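Side-chain contact in STM4351 (Salmonella enterica, PDB 2Y7I), which binds arginine with high specificity in the periplasm, as a member of the family 3 bacterial solute-binding proteins: residues 115-120 with 125-130. Residues are numbered along the deposited sequence; the frame is centred on the assembly and turned at random. Where two conformers were deposited one is given.
Sequences VGLENG and RYLQDK. With ARG (arginine), chain C; ACT (acetate ion), chain G.
E118 OE1 accepts a 2.8 Å hydrogen bond from NH1 of the bound arginine, while its other carboxylate oxygen, OE2, is hydrogen-bonded to T15 OG1, so the group is held through both oxygens beside the ligand's guanidinium. CG of E118 stands anti to the backbone N (chi1 -152°) and the chain runs on extended, which carries the carboxylate from the end of the strand into the pocket. L117, one residue earlier, turns instead to the helix: its CD2 meets L127 CD1 at 3.7 Å and also lies 3.9 Å from L127 CB, the two side chains crossing at a slant. V115 approaches the same methyl, L127 CD1, its CB 4.1 Å away and its side chain nearly perpendicular to that of L127. Strand 114-118, helix 122-130 and strand 135-139 form a beta-alpha-beta unit, and this buried apolar seam seats the helix on the sheet, where F158 of the neighbouring strand also touches L127. Two residues before L127 on the helix, R125 NE donates a bent hydrogen bond to OXT of an acetate ion, probably from the crystallisation liquor, 2.8 Å long with an angle of 138°. That acetate is also bonded to T76 OG1.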
# COMPACT_ATOMS: atom_id res chain seq x y z
N VAL A 115 -4.05 -5.80 -35.15
CA VAL A 115 -3.84 -5.18 -33.85
C VAL A 115 -2.50 -5.62 -33.25
O VAL A 115 -2.23 -6.81 -33.11
CB VAL A 115 -5.02 -5.46 -32.88
CG1 VAL A 115 -4.73 -4.91 -31.49
CG2 VAL A 115 -6.30 -4.83 -33.41
N GLY A 116 -1.66 -4.64 -32.93
CA GLY A 116 -0.33 -4.90 -32.39
C GLY A 116 -0.38 -5.12 -30.88
O GLY A 116 -1.20 -4.52 -30.18
N LEU A 117 0.51 -5.97 -30.39
CA LEU A 117 0.61 -6.28 -28.97
C LEU A 117 1.99 -6.89 -28.71
O LEU A 117 2.73 -7.17 -29.65
CB LEU A 117 -0.51 -7.23 -28.52
CG LEU A 117 -0.88 -8.37 -29.49
CD1 LEU A 117 0.12 -9.53 -29.44
CD2 LEU A 117 -2.28 -8.88 -29.23
N GLU A 118 2.33 -7.08 -27.44
CA GLU A 118 3.67 -7.58 -27.10
C GLU A 118 3.68 -9.10 -26.93
O GLU A 118 2.76 -9.66 -26.35
CB GLU A 118 4.12 -6.93 -25.79
CG GLU A 118 5.62 -6.78 -25.60
CD GLU A 118 5.93 -5.78 -24.48
OE1 GLU A 118 5.28 -5.90 -23.44
OE2 GLU A 118 6.76 -4.86 -24.67
N ASN A 119 4.73 -9.74 -27.45
CA ASN A 119 4.96 -11.18 -27.27
C ASN A 119 5.02 -11.52 -25.79
O ASN A 119 5.61 -10.78 -25.01
CB ASN A 119 6.29 -11.59 -27.90
CG ASN A 119 6.16 -11.90 -29.37
OD1 ASN A 119 5.25 -12.63 -29.78
ND2 ASN A 119 7.08 -11.37 -30.18
N GLY A 120 4.42 -12.64 -25.41
CA GLY A 120 4.53 -13.15 -24.03
C GLY A 120 3.53 -12.59 -23.02
O GLY A 120 3.53 -13.00 -21.84
N ARG A 125 -2.34 -13.52 -25.33
CA ARG A 125 -3.12 -14.73 -25.09
C ARG A 125 -4.62 -14.45 -25.22
O ARG A 125 -5.34 -15.21 -25.89
CB ARG A 125 -2.78 -15.34 -23.72
CG ARG A 125 -3.31 -16.76 -23.55
CD ARG A 125 -2.76 -17.44 -22.29
NE ARG A 125 -3.40 -16.97 -21.05
CZ ARG A 125 -4.50 -17.50 -20.52
NH1 ARG A 125 -5.12 -18.52 -21.11
NH2 ARG A 125 -4.98 -17.02 -19.38
N TYR A 126 -5.07 -13.35 -24.62
CA TYR A 126 -6.47 -12.94 -24.74
C TYR A 126 -6.92 -12.80 -26.19
O TYR A 126 -7.94 -13.39 -26.57
CB TYR A 126 -6.81 -11.66 -23.95
CG TYR A 126 -8.23 -11.21 -24.24
CD1 TYR A 126 -9.33 -11.84 -23.65
CD2 TYR A 126 -8.47 -10.20 -25.17
CE1 TYR A 126 -10.63 -11.45 -23.95
CE2 TYR A 126 -9.76 -9.81 -25.47
CZ TYR A 126 -10.84 -10.44 -24.87
OH TYR A 126 -12.11 -10.04 -25.19
N LEU A 127 -6.19 -12.02 -26.99
CA LEU A 127 -6.60 -11.80 -28.40
C LEU A 127 -6.59 -13.08 -29.21
O LEU A 127 -7.49 -13.32 -30.02
CB LEU A 127 -5.73 -10.77 -29.10
CG LEU A 127 -6.11 -9.29 -29.25
CD1 LEU A 127 -5.67 -8.84 -30.65
CD2 LEU A 127 -7.59 -8.96 -29.04
N GLN A 128 -5.55 -13.90 -29.00
CA GLN A 128 -5.42 -15.17 -29.72
C GLN A 128 -6.57 -16.12 -29.40
O GLN A 128 -7.05 -16.83 -30.29
CB GLN A 128 -4.07 -15.85 -29.42
CG GLN A 128 -2.92 -15.23 -30.21
CD GLN A 128 -1.54 -15.73 -29.81
OE1 GLN A 128 -0.52 -15.30 -30.38
NE2 GLN A 128 -1.48 -16.62 -28.83
N ASP A 129 -7.01 -16.12 -28.15
CA ASP A 129 -8.04 -17.06 -27.70
C ASP A 129 -9.45 -16.56 -27.94
O ASP A 129 -10.30 -17.33 -28.39
CB ASP A 129 -7.90 -17.35 -26.21
CG ASP A 129 -6.68 -18.17 -25.90
OD1 ASP A 129 -6.03 -18.68 -26.83
OD2 ASP A 129 -6.35 -18.29 -24.70
N LYS A 130 -9.68 -15.29 -27.62
CA LYS A 130 -11.03 -14.76 -27.49
C LYS A 130 -11.45 -13.78 -28.58
O LYS A 130 -12.61 -13.40 -28.66
CB LYS A 130 -11.22 -14.13 -26.10
CG LYS A 130 -10.97 -15.09 -24.92
CD LYS A 130 -11.90 -16.28 -24.97
CE LYS A 130 -11.86 -17.11 -23.70
NZ LYS A 130 -12.77 -18.27 -23.86
N ARG C . 0.50 -6.62 -17.91
CA ARG C . 0.75 -7.36 -19.18
C ARG C . 1.21 -8.78 -18.87
O ARG C . 1.50 -9.55 -19.78
CB ARG C . 1.80 -6.64 -20.05
CG ARG C . 3.13 -6.35 -19.32
CD ARG C . 4.19 -5.77 -20.25
NE ARG C . 5.29 -5.22 -19.46
CZ ARG C . 6.39 -4.66 -19.97
NH1 ARG C . 6.58 -4.57 -21.29
NH2 ARG C . 7.31 -4.19 -19.15
OXT ARG C . 1.32 -9.17 -17.69
C ACT G . -0.32 -15.69 -19.57
O ACT G . 0.54 -16.14 -18.79
OXT ACT G . -1.52 -15.90 -19.25
CH3 ACT G . 0.06 -14.92 -20.81